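Local structure of DNA endonuclease I-CvuI (Chlorella vulgaris, 5A77) at residues F18-I29 with Q40-Q49; A103-K114 with E126-L137. The protein cleaves double-stranded DNA as a magnesium-dependent LAGLIDADG homing endonuclease, probably serving the homing of its intron. All coordinates share one frame; numbering follows the deposited sequence.

Contact 1. Residues F18-I29 with Q40-Q49; sequences FVDADGCINAQI and QVRVSLTVFQ. With MG (magnesium ion), chain G; MG (magnesium ion), chain H; nucleotides of chain F; nucleotides of chain D.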
loop_
_atom_site.group_PDB
_atom_site.type_symbol
_atom_site.label_atom_id
_atom_site.label_comp_id
_atom_site.label_asym_id
_atom_site.label_seq_id
_atom_site.Cartn_x
_atom_site.Cartn_y
_atom_site.Cartn_z
ATOM N N PHE B 18 0.720 -5.692 0.998
ATOM C CA PHE B 18 -0.376 -4.736 0.948
ATOM C C PHE B 18 -0.534 -3.984 2.267
ATOM O O PHE B 18 -0.701 -2.760 2.283
ATOM C CB PHE B 18 -1.667 -5.463 0.581
ATOM C CG PHE B 18 -2.672 -4.604 -0.097
ATOM C CD1 PHE B 18 -2.520 -4.268 -1.443
ATOM C CD2 PHE B 18 -3.790 -4.149 0.587
ATOM C CE1 PHE B 18 -3.470 -3.484 -2.094
ATOM C CE2 PHE B 18 -4.751 -3.362 -0.054
ATOM C CZ PHE B 18 -4.585 -3.023 -1.396
ATOM N N VAL B 19 -0.478 -4.720 3.372
ATOM C CA VAL B 19 -0.587 -4.116 4.696
ATOM C C VAL B 19 0.568 -3.122 4.967
ATOM O O VAL B 19 0.338 -2.029 5.495
ATOM C CB VAL B 19 -0.624 -5.205 5.796
ATOM C CG1 VAL B 19 -0.569 -4.581 7.180
ATOM C CG2 VAL B 19 -1.880 -6.057 5.642
ATOM N N ASP B 20 1.797 -3.474 4.587
ATOM C CA ASP B 20 2.927 -2.555 4.781
ATOM C C ASP B 20 2.695 -1.203 4.114
ATOM O O ASP B 20 3.264 -0.196 4.535
ATOM C CB ASP B 20 4.231 -3.154 4.246
ATOM C CG ASP B 20 4.957 -3.971 5.276
ATOM O OD1 ASP B 20 4.782 -3.696 6.477
ATOM O OD2 ASP B 20 5.703 -4.892 4.896
ATOM N N ALA B 21 1.864 -1.184 3.072
ATOM C CA ALA B 21 1.631 0.040 2.320
ATOM C C ALA B 21 0.344 0.725 2.745
ATOM O O ALA B 21 0.340 1.919 3.010
ATOM C CB ALA B 21 1.612 -0.243 0.835
ATOM N N ASP B 22 -0.752 -0.025 2.807
ATOM C CA ASP B 22 -2.029 0.561 3.228
ATOM C C ASP B 22 -2.721 -0.187 4.337
ATOM O O ASP B 22 -3.937 -0.349 4.298
ATOM C CB ASP B 22 -2.986 0.673 2.051
ATOM C CG ASP B 22 -2.702 1.886 1.204
ATOM O OD1 ASP B 22 -2.076 2.829 1.749
ATOM O OD2 ASP B 22 -3.085 1.887 0.010
ATOM N N GLY B 23 -1.954 -0.637 5.319
ATOM C CA GLY B 23 -2.526 -1.290 6.476
ATOM C C GLY B 23 -2.365 -0.466 7.740
ATOM O O GLY B 23 -1.719 0.582 7.754
ATOM N N CYS B 24 -2.966 -0.949 8.815
ATOM C CA CYS B 24 -2.887 -0.288 10.098
ATOM C C CYS B 24 -2.914 -1.358 11.160
ATOM O O CYS B 24 -3.959 -1.971 11.400
ATOM C CB CYS B 24 -4.042 0.699 10.291
ATOM S SG CYS B 24 -3.936 1.713 11.796
ATOM N N ILE B 25 -1.757 -1.610 11.758
ATOM C CA ILE B 25 -1.653 -2.498 12.906
ATOM C C ILE B 25 -1.546 -1.644 14.154
ATOM O O ILE B 25 -0.513 -1.030 14.398
ATOM C CB ILE B 25 -0.447 -3.433 12.786
ATOM C CG1 ILE B 25 -0.488 -4.132 11.422
ATOM C CG2 ILE B 25 -0.388 -4.411 13.975
ATOM C CD1 ILE B 25 0.442 -5.303 11.311
ATOM N N ASN B 26 -2.620 -1.594 14.932
ATOM C CA ASN B 26 -2.737 -0.577 15.966
ATOM C C ASN B 26 -3.131 -1.137 17.327
ATOM O O ASN B 26 -3.508 -2.301 17.464
ATOM C CB ASN B 26 -3.755 0.486 15.531
ATOM C CG ASN B 26 -3.513 1.839 16.189
ATOM O OD1 ASN B 26 -2.467 2.070 16.785
ATOM N ND2 ASN B 26 -4.483 2.740 16.072
ATOM N N ALA B 27 -3.030 -0.283 18.334
ATOM C CA ALA B 27 -3.435 -0.606 19.687
ATOM C C ALA B 27 -3.880 0.684 20.342
ATOM O O ALA B 27 -3.070 1.591 20.565
ATOM C CB ALA B 27 -2.306 -1.242 20.454
ATOM N N GLN B 28 -5.176 0.766 20.616
ATOM C CA GLN B 28 -5.788 1.950 21.202
ATOM C C GLN B 28 -6.318 1.684 22.598
ATOM O O GLN B 28 -6.802 0.593 22.901
ATOM C CB GLN B 28 -6.945 2.457 20.337
ATOM C CG GLN B 28 -6.681 2.394 18.870
ATOM C CD GLN B 28 -7.943 2.198 18.070
ATOM O OE1 GLN B 28 -8.184 1.116 17.534
ATOM N NE2 GLN B 28 -8.762 3.246 17.987
ATOM N N ILE B 29 -6.242 2.705 23.437
ATOM C CA ILE B 29 -6.942 2.697 24.704
ATOM C C ILE B 29 -8.324 3.329 24.520
ATOM O O ILE B 29 -8.422 4.534 24.290
ATOM C CB ILE B 29 -6.155 3.460 25.769
ATOM C CG1 ILE B 29 -4.786 2.807 25.958
ATOM C CG2 ILE B 29 -6.929 3.486 27.082
ATOM C CD1 ILE B 29 -3.759 3.695 26.636
ATOM N N GLN B 40 -10.418 -0.176 27.998
ATOM C CA GLN B 40 -10.143 -1.384 27.234
ATOM C C GLN B 40 -8.983 -1.070 26.303
ATOM O O GLN B 40 -8.913 0.029 25.753
ATOM C CB GLN B 40 -11.387 -1.821 26.430
ATOM C CG GLN B 40 -11.192 -3.056 25.552
ATOM C CD GLN B 40 -11.986 -3.002 24.239
ATOM O OE1 GLN B 40 -12.658 -2.017 23.940
ATOM N NE2 GLN B 40 -11.882 -4.060 23.443
ATOM N N VAL B 41 -8.061 -2.005 26.129
ATOM C CA VAL B 41 -7.039 -1.830 25.104
ATOM C C VAL B 41 -7.484 -2.612 23.866
ATOM O O VAL B 41 -7.635 -3.839 23.917
ATOM C CB VAL B 41 -5.655 -2.281 25.595
ATOM C CG1 VAL B 41 -4.689 -2.400 24.442
ATOM C CG2 VAL B 41 -5.110 -1.281 26.622
ATOM N N ARG B 42 -7.755 -1.898 22.773
ATOM C CA ARG B 42 -8.230 -2.537 21.549
ATOM C C ARG B 42 -7.049 -2.820 20.643
ATOM O O ARG B 42 -6.264 -1.929 20.380
ATOM C CB ARG B 42 -9.270 -1.655 20.826
ATOM C CG ARG B 42 -9.683 -2.128 19.405
ATOM C CD ARG B 42 -10.780 -1.227 18.766
ATOM N NE ARG B 42 -11.965 -1.154 19.624
ATOM C CZ ARG B 42 -12.797 -0.118 19.701
ATOM N NH1 ARG B 42 -12.596 0.959 18.947
ATOM N NH2 ARG B 42 -13.829 -0.158 20.549
ATOM N N VAL B 43 -6.910 -4.065 20.196
ATOM C CA VAL B 43 -5.945 -4.415 19.165
ATOM C C VAL B 43 -6.650 -4.618 17.804
ATOM O O VAL B 43 -7.759 -5.171 17.750
ATOM C CB VAL B 43 -5.150 -5.683 19.547
ATOM C CG1 VAL B 43 -4.333 -5.448 20.816
ATOM C CG2 VAL B 43 -6.078 -6.861 19.726
ATOM N N SER B 44 -6.026 -4.167 16.714
ATOM C CA SER B 44 -6.616 -4.347 15.384
ATOM C C SER B 44 -5.656 -4.226 14.212
ATOM O O SER B 44 -4.745 -3.390 14.208
ATOM C CB SER B 44 -7.763 -3.351 15.166
ATOM O OG SER B 44 -7.349 -2.020 15.405
ATOM N N LEU B 45 -5.877 -5.080 13.217
ATOM C CA LEU B 45 -5.296 -4.899 11.896
ATOM C C LEU B 45 -6.382 -4.376 10.971
ATOM O O LEU B 45 -7.447 -4.985 10.860
ATOM C CB LEU B 45 -4.714 -6.209 11.354
ATOM C CG LEU B 45 -4.081 -6.189 9.955
ATOM C CD1 LEU B 45 -2.986 -7.221 9.870
ATOM C CD2 LEU B 45 -5.108 -6.461 8.871
ATOM N N THR B 46 -6.121 -3.266 10.288
ATOM C CA THR B 46 -7.123 -2.712 9.380
ATOM C C THR B 46 -6.490 -2.401 8.023
ATOM O O THR B 46 -5.369 -1.912 7.952
ATOM C CB THR B 46 -7.765 -1.437 9.970
ATOM O OG1 THR B 46 -8.721 -1.806 10.974
ATOM C CG2 THR B 46 -8.509 -0.668 8.897
ATOM N N VAL B 47 -7.202 -2.710 6.947
ATOM C CA VAL B 47 -6.744 -2.418 5.596
ATOM C C VAL B 47 -7.762 -1.501 4.905
ATOM O O VAL B 47 -8.972 -1.738 4.972
ATOM C CB VAL B 47 -6.540 -3.715 4.779
ATOM C CG1 VAL B 47 -6.377 -3.410 3.311
ATOM C CG2 VAL B 47 -5.347 -4.486 5.295
ATOM N N PHE B 48 -7.268 -0.442 4.267
ATOM C CA PHE B 48 -8.135 0.548 3.633
ATOM C C PHE B 48 -8.120 0.448 2.120
ATOM O O PHE B 48 -7.074 0.242 1.517
ATOM C CB PHE B 48 -7.729 1.965 4.030
ATOM C CG PHE B 48 -7.636 2.176 5.504
ATOM C CD1 PHE B 48 -8.762 2.500 6.247
ATOM C CD2 PHE B 48 -6.417 2.066 6.154
ATOM C CE1 PHE B 48 -8.666 2.705 7.615
ATOM C CE2 PHE B 48 -6.325 2.264 7.505
ATOM C CZ PHE B 48 -7.447 2.584 8.236
ATOM N N GLN B 49 -9.290 0.597 1.510
ATOM C CA GLN B 49 -9.372 0.727 0.064
ATOM C C GLN B 49 -10.610 1.516 -0.316
ATOM O O GLN B 49 -11.601 1.529 0.420
ATOM C CB GLN B 49 -9.381 -0.639 -0.628
ATOM C CG GLN B 49 -8.804 -0.585 -2.069
ATOM C CD GLN B 49 -7.360 -0.072 -2.103
ATOM O OE1 GLN B 49 -6.575 -0.336 -1.186
ATOM N NE2 GLN B 49 -7.011 0.675 -3.145
HETATM MG MG MG G . 1.218 3.961 2.499
HETATM MG MG MG H . -3.616 2.945 -2.142
ATOM O OP3 DG F 1 0.524 4.438 6.749
ATOM P P DG F 1 -0.171 3.465 5.864
ATOM O OP1 DG F 1 -0.206 4.064 4.507
ATOM O OP2 DG F 1 0.472 2.144 6.055
ATOM O "O5'" DG F 1 -1.676 3.280 6.374
ATOM C "C5'" DG F 1 -2.707 4.202 5.970
ATOM C "C4'" DG F 1 -2.909 5.236 7.056
ATOM O "O4'" DG F 1 -4.107 6.021 6.822
ATOM C "C3'" DG F 1 -3.051 4.661 8.452
ATOM O "O3'" DG F 1 -2.247 5.412 9.281
ATOM C "C2'" DG F 1 -4.539 4.868 8.775
ATOM C "C1'" DG F 1 -4.798 6.163 8.046
ATOM N N9 DG F 1 -6.191 6.446 7.729
ATOM C C8 DG F 1 -7.070 5.647 7.032
ATOM N N7 DG F 1 -8.235 6.209 6.840
ATOM C C5 DG F 1 -8.107 7.464 7.423
ATOM C C6 DG F 1 -9.035 8.521 7.528
ATOM O O6 DG F 1 -10.194 8.561 7.122
ATOM N N1 DG F 1 -8.502 9.614 8.196
ATOM C C2 DG F 1 -7.234 9.682 8.695
ATOM N N2 DG F 1 -6.895 10.829 9.303
ATOM N N3 DG F 1 -6.350 8.700 8.605
ATOM C C4 DG F 1 -6.855 7.626 7.962
ATOM P P DC D 14 -6.861 3.909 -1.770
ATOM O OP1 DC D 14 -5.651 3.144 -2.161
ATOM O OP2 DC D 14 -8.189 3.558 -2.326
ATOM O "O5'" DC D 14 -7.004 3.936 -0.162
ATOM C "C5'" DC D 14 -5.899 3.575 0.667
ATOM C "C4'" DC D 14 -5.317 4.784 1.403
ATOM O "O4'" DC D 14 -6.266 5.890 1.421
ATOM C "C3'" DC D 14 -4.944 4.527 2.871
ATOM O "O3'" DC D 14 -3.544 4.794 3.085
ATOM C "C2'" DC D 14 -5.848 5.501 3.654
ATOM C "C1'" DC D 14 -6.079 6.587 2.624
ATOM N N1 DC D 14 -7.272 7.504 2.881
ATOM C C2 DC D 14 -7.193 8.497 3.875
ATOM O O2 DC D 14 -6.159 8.596 4.548
ATOM N N3 DC D 14 -8.254 9.326 4.072
ATOM C C4 DC D 14 -9.350 9.197 3.320
ATOM N N4 DC D 14 -10.367 10.038 3.546
ATOM C C5 DC D 14 -9.452 8.202 2.299
ATOM C C6 DC D 14 -8.397 7.389 2.114
#
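Strands 23-29 and 40-49 pair antiparallel, their axes 4.5 Å apart at 163°, and Gly23-Val47, Ile25-Leu45, Ala27-Val43 and Ile29-Val41 form the non-hydrogen-bonded pairs between the hydrogen-bonded ones. The bond from Asn26 N to Ser44 O is 2.9 Å long and nearly straight; at the helix end the bond from Phe48 N to Asp22 O is weak. On the face carrying Ile25 and Leu45, these two touch through their CD1 methyls. Nearer the helix, Val47 spreads both methyls: CG2 meets Val19 CG2, while CG1, anti to the backbone N (chi1 167°), lies in the ring plane of Phe18 at its edge, 3.7 Å from CE2. Phe18 CZ also approaches Gln49 OE1, and the amide of Gln49 is turned 48° from the ring.

The other face meets DNA. The Phe48 ring is held between Thr46 CG2, offset toward the rim of one face, and the first guanine of chain F, whose C8 stands over the centre of the opposite face, 3.3 Å from CZ. With an alanine in place of Phe48, the C8 edge of that guanine would probably lose its apolar support, and Thr46 CG2 the ring it packs on. Arg42 reaches a thymine base, its CD passing Gln28 OE1.

Where helix 18-22 runs into the strand, two magnesium ions sit at the cleaved backbone. Ala21 O binds one magnesium ion at 2.3 Å; Asp22 OD2 binds the other magnesium ion at 2.5 Å, and OD1 accepts a hydrogen bond from O3' of the deoxycytidine of chain D. Phosphate oxygens of the DNA, with Asp22 OD2 and Ala21 O of the second subunit, complete the two sites. A LAGLIDADG helix that delivers its last residues to the metals, running into a DNA-facing beta hairpin, is the hallmark of a LAGLIDADG homing endonuclease.

Contact 2. Residues A103-K114 with E126-L137; sequences AQAKLVLQIIKK and EAALLADKVGLL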
loop_
_atom_site.group_PDB
_atom_site.type_symbol
_atom_site.label_atom_id
_atom_site.label_comp_id
_atom_site.label_asym_id
_atom_site.label_seq_id
_atom_site.Cartn_x
_atom_site.Cartn_y
_atom_site.Cartn_z
ATOM N N ALA B 103 7.292 -4.243 13.627
ATOM C CA ALA B 103 7.385 -3.750 15.002
ATOM C C ALA B 103 5.992 -3.631 15.642
ATOM O O ALA B 103 5.764 -4.129 16.752
ATOM C CB ALA B 103 8.101 -2.424 15.042
ATOM N N GLN B 104 5.065 -2.987 14.932
ATOM C CA GLN B 104 3.693 -2.862 15.410
ATOM C C GLN B 104 3.092 -4.242 15.631
ATOM O O GLN B 104 2.400 -4.473 16.617
ATOM C CB GLN B 104 2.837 -2.065 14.430
ATOM C CG GLN B 104 3.258 -0.622 14.245
ATOM C CD GLN B 104 4.008 -0.406 12.948
ATOM O OE1 GLN B 104 5.214 -0.678 12.843
ATOM N NE2 GLN B 104 3.293 0.061 11.939
ATOM N N ALA B 105 3.384 -5.169 14.725
ATOM C CA ALA B 105 2.929 -6.547 14.879
ATOM C C ALA B 105 3.419 -7.157 16.181
ATOM O O ALA B 105 2.626 -7.643 16.980
ATOM C CB ALA B 105 3.385 -7.389 13.721
ATOM N N LYS B 106 4.728 -7.119 16.389
ATOM C CA LYS B 106 5.356 -7.766 17.531
ATOM C C LYS B 106 4.871 -7.164 18.851
ATOM O O LYS B 106 4.612 -7.887 19.825
ATOM C CB LYS B 106 6.875 -7.660 17.416
ATOM C CG LYS B 106 7.594 -8.991 17.559
ATOM C CD LYS B 106 7.340 -9.906 16.371
ATOM C CE LYS B 106 7.976 -11.279 16.586
ATOM N NZ LYS B 106 7.371 -11.992 17.748
ATOM N N LEU B 107 4.732 -5.841 18.882
ATOM C CA LEU B 107 4.212 -5.180 20.073
ATOM C C LEU B 107 2.781 -5.634 20.345
ATOM O O LEU B 107 2.466 -6.062 21.454
ATOM C CB LEU B 107 4.285 -3.658 19.926
ATOM C CG LEU B 107 5.709 -3.095 20.026
ATOM C CD1 LEU B 107 5.714 -1.575 19.976
ATOM C CD2 LEU B 107 6.399 -3.579 21.289
ATOM N N VAL B 108 1.929 -5.570 19.324
ATOM C CA VAL B 108 0.537 -6.008 19.439
ATOM C C VAL B 108 0.421 -7.477 19.877
ATOM O O VAL B 108 -0.483 -7.831 20.637
ATOM C CB VAL B 108 -0.224 -5.789 18.111
ATOM C CG1 VAL B 108 -1.582 -6.489 18.140
ATOM C CG2 VAL B 108 -0.411 -4.295 17.857
ATOM N N LEU B 109 1.348 -8.327 19.449
ATOM C CA LEU B 109 1.357 -9.698 19.951
ATOM C C LEU B 109 1.771 -9.778 21.431
ATOM O O LEU B 109 1.316 -10.675 22.147
ATOM C CB LEU B 109 2.269 -10.581 19.106
ATOM C CG LEU B 109 1.700 -10.893 17.723
ATOM C CD1 LEU B 109 2.629 -11.778 16.922
ATOM C CD2 LEU B 109 0.313 -11.530 17.847
ATOM N N GLN B 110 2.628 -8.862 21.892
ATOM C CA GLN B 110 2.955 -8.805 23.315
ATOM C C GLN B 110 1.742 -8.322 24.105
ATOM O O GLN B 110 1.530 -8.741 25.256
ATOM C CB GLN B 110 4.165 -7.894 23.592
ATOM C CG GLN B 110 5.529 -8.546 23.351
ATOM C CD GLN B 110 5.632 -9.919 23.976
ATOM O OE1 GLN B 110 5.229 -10.117 25.115
ATOM N NE2 GLN B 110 6.161 -10.880 23.232
ATOM N N ILE B 111 0.943 -7.446 23.492
ATOM C CA ILE B 111 -0.294 -6.992 24.136
ATOM C C ILE B 111 -1.360 -8.082 24.205
ATOM O O ILE B 111 -2.070 -8.204 25.198
ATOM C CB ILE B 111 -0.918 -5.786 23.421
ATOM C CG1 ILE B 111 0.062 -4.617 23.362
ATOM C CG2 ILE B 111 -2.219 -5.373 24.114
ATOM C CD1 ILE B 111 -0.577 -3.336 22.855
ATOM N N ILE B 112 -1.494 -8.863 23.138
ATOM C CA ILE B 112 -2.516 -9.899 23.115
ATOM C C ILE B 112 -2.189 -10.926 24.198
ATOM O O ILE B 112 -3.087 -11.581 24.743
ATOM C CB ILE B 112 -2.627 -10.565 21.726
ATOM C CG1 ILE B 112 -3.321 -9.620 20.736
ATOM C CG2 ILE B 112 -3.421 -11.867 21.798
ATOM C CD1 ILE B 112 -3.193 -10.048 19.269
ATOM N N LYS B 113 -0.907 -11.025 24.537
ATOM C CA LYS B 113 -0.462 -11.940 25.584
ATOM C C LYS B 113 -1.135 -11.675 26.936
ATOM O O LYS B 113 -1.473 -12.616 27.654
ATOM C CB LYS B 113 1.057 -11.873 25.734
ATOM C CG LYS B 113 1.738 -13.214 25.545
ATOM C CD LYS B 113 3.224 -13.047 25.279
ATOM C CE LYS B 113 3.497 -13.045 23.776
ATOM N NZ LYS B 113 4.862 -13.545 23.420
ATOM N N LYS B 114 -1.362 -10.401 27.248
ATOM C CA LYS B 114 -1.897 -10.004 28.542
ATOM C C LYS B 114 -3.399 -9.670 28.588
ATOM O O LYS B 114 -3.955 -9.505 29.677
ATOM C CB LYS B 114 -1.113 -8.806 29.062
ATOM C CG LYS B 114 0.249 -8.670 28.433
ATOM C CD LYS B 114 1.095 -7.657 29.152
ATOM C CE LYS B 114 2.496 -8.195 29.270
ATOM N NZ LYS B 114 3.268 -7.452 30.288
ATOM N N GLU B 126 0.368 -2.509 32.250
ATOM C CA GLU B 126 1.441 -2.902 31.341
ATOM C C GLU B 126 0.918 -2.900 29.893
ATOM O O GLU B 126 1.654 -2.627 28.954
ATOM C CB GLU B 126 2.033 -4.275 31.710
ATOM C CG GLU B 126 1.873 -4.672 33.169
ATOM C CD GLU B 126 2.366 -6.090 33.505
ATOM O OE1 GLU B 126 2.179 -7.020 32.690
ATOM O OE2 GLU B 126 2.879 -6.290 34.630
ATOM N N ALA B 127 -0.375 -3.168 29.733
ATOM C CA ALA B 127 -0.994 -3.223 28.419
ATOM C C ALA B 127 -1.178 -1.819 27.818
ATOM O O ALA B 127 -0.901 -1.603 26.621
ATOM C CB ALA B 127 -2.313 -3.946 28.500
ATOM N N ALA B 128 -1.641 -0.870 28.632
ATOM C CA ALA B 128 -1.819 0.505 28.168
ATOM C C ALA B 128 -0.482 1.143 27.769
ATOM O O ALA B 128 -0.392 1.852 26.762
ATOM C CB ALA B 128 -2.501 1.342 29.234
ATOM N N LEU B 129 0.559 0.886 28.553
ATOM C CA LEU B 129 1.872 1.449 28.245
ATOM C C LEU B 129 2.450 0.912 26.915
ATOM O O LEU B 129 3.171 1.617 26.220
ATOM C CB LEU B 129 2.837 1.185 29.400
ATOM C CG LEU B 129 2.718 2.240 30.503
ATOM C CD1 LEU B 129 3.263 1.744 31.853
ATOM C CD2 LEU B 129 3.437 3.508 30.071
ATOM N N LEU B 130 2.111 -0.326 26.573
ATOM C CA LEU B 130 2.478 -0.916 25.300
ATOM C C LEU B 130 1.616 -0.325 24.178
ATOM O O LEU B 130 2.032 -0.284 23.016
ATOM C CB LEU B 130 2.318 -2.438 25.348
ATOM C CG LEU B 130 3.362 -3.267 26.086
ATOM C CD1 LEU B 130 3.015 -4.750 26.062
ATOM C CD2 LEU B 130 4.722 -3.032 25.462
ATOM N N ALA B 131 0.414 0.133 24.524
ATOM C CA ALA B 131 -0.437 0.791 23.542
ATOM C C ALA B 131 0.207 2.084 23.036
ATOM O O ALA B 131 0.125 2.395 21.848
ATOM C CB ALA B 131 -1.806 1.079 24.116
ATOM N N ASP B 132 0.832 2.840 23.932
ATOM C CA ASP B 132 1.479 4.092 23.538
ATOM C C ASP B 132 2.713 3.862 22.705
ATOM O O ASP B 132 3.057 4.703 21.876
ATOM C CB ASP B 132 1.868 4.944 24.746
ATOM C CG ASP B 132 0.715 5.190 25.686
ATOM O OD1 ASP B 132 -0.458 5.022 25.262
ATOM O OD2 ASP B 132 0.997 5.575 26.848
ATOM N N LYS B 133 3.394 2.743 22.929
ATOM C CA LYS B 133 4.594 2.462 22.147
ATOM C C LYS B 133 4.264 2.102 20.707
ATOM O O LYS B 133 4.993 2.499 19.793
ATOM C CB LYS B 133 5.419 1.349 22.772
ATOM C CG LYS B 133 6.659 1.869 23.446
ATOM C CD LYS B 133 7.654 0.758 23.657
ATOM C CE LYS B 133 8.965 1.288 24.189
ATOM N NZ LYS B 133 10.036 0.261 24.019
ATOM N N VAL B 134 3.180 1.349 20.505
ATOM C CA VAL B 134 2.686 1.104 19.162
ATOM C C VAL B 134 2.412 2.447 18.524
ATOM O O VAL B 134 2.681 2.670 17.337
ATOM C CB VAL B 134 1.396 0.286 19.128
ATOM C CG1 VAL B 134 0.915 0.116 17.676
ATOM C CG2 VAL B 134 1.582 -1.075 19.825
ATOM N N GLY B 135 1.885 3.352 19.337
ATOM C CA GLY B 135 1.498 4.662 18.859
ATOM C C GLY B 135 2.608 5.557 18.344
ATOM O O GLY B 135 2.391 6.296 17.379
ATOM N N LEU B 136 3.784 5.492 18.967
ATOM C CA LEU B 136 4.938 6.256 18.501
ATOM C C LEU B 136 5.385 5.816 17.088
ATOM O O LEU B 136 6.265 6.440 16.499
ATOM C CB LEU B 136 6.100 6.128 19.505
ATOM C CG LEU B 136 5.787 6.541 20.950
ATOM C CD1 LEU B 136 6.858 6.074 21.926
ATOM C CD2 LEU B 136 5.579 8.047 21.051
ATOM N N LEU B 137 4.771 4.756 16.555
ATOM C CA LEU B 137 5.099 4.226 15.229
ATOM C C LEU B 137 3.998 4.470 14.194
ATOM O O LEU B 137 4.284 4.836 13.052
ATOM C CB LEU B 137 5.385 2.727 15.316
ATOM C CG LEU B 137 6.218 2.251 16.508
ATOM C CD1 LEU B 137 6.294 0.729 16.543
ATOM C CD2 LEU B 137 7.601 2.882 16.439
#
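Leu107 and Ile111 of helix 103-114 pack against Val134 and Leu130 of the following helix in an antiparallel helix pair, the axes 9.6 Å apart and 166° between their directions. Both helices lie against the face of the LAGLIDADG endonuclease sheet that carries Ile25, Ala27 and Val43.

The apolar packing is knobs-into-holes in both directions. Ile111 enters the hole formed by Ala127, Leu130, Ala131 and Val134. Its CG1 is anti to the carbonyl carbon (chi1 -58°); the side chain slides past that of Leu130 in the opposite direction, and Ile111 CG1 comes 3.7 Å from Leu130 CB. Val134 returns the insertion among Gln104, Leu107, Val108 and Ile111, with CG2 as the touching branch: it lies 3.7 Å from Leu107 CB and 4.3 Å from Val108 CG2. Toward the end of 126-137, Leu137 CD1 closes over Ala103 CB and the aliphatic CG of Gln104, whose chain bends at chi2. Leu107 CD1 reaches the same methyl of Leu137 and also rests against the backbone around Lys133.

Polar chemistry across the pair is confined to the opposite end, at the partly exposed Lys114 and the exposed Glu126. The two side chains cross at about a right angle in a salt bridge, Lys114 NZ standing 2.7 Å from Glu126 OE1 and above the carboxylate plane, 44° out of it.

Overall arrangement
Contact 1 is wholly buried once the DNA is counted, whereas contact 2 is only partly buried and has exposed residues at its margins. Their centres are 12 Å apart, and the two meet directly: Ile111 CD1 packs 3.6 Å from Ala27 CB, and Ala128 CB 3.7 Å from Ile29 CD1, so the helices of contact 2 cover one face of the hairpin in contact 1. The hairpin is joined mainly by backbone hydrogen bonds, with apolar side chains on its covered face, DNA-facing groups on the other, and the metal ligands at the helix end that leads into it. The helix pair relies on interlocking aliphatic side chains, with a salt bridge at one end, and no second-subunit residue touches it.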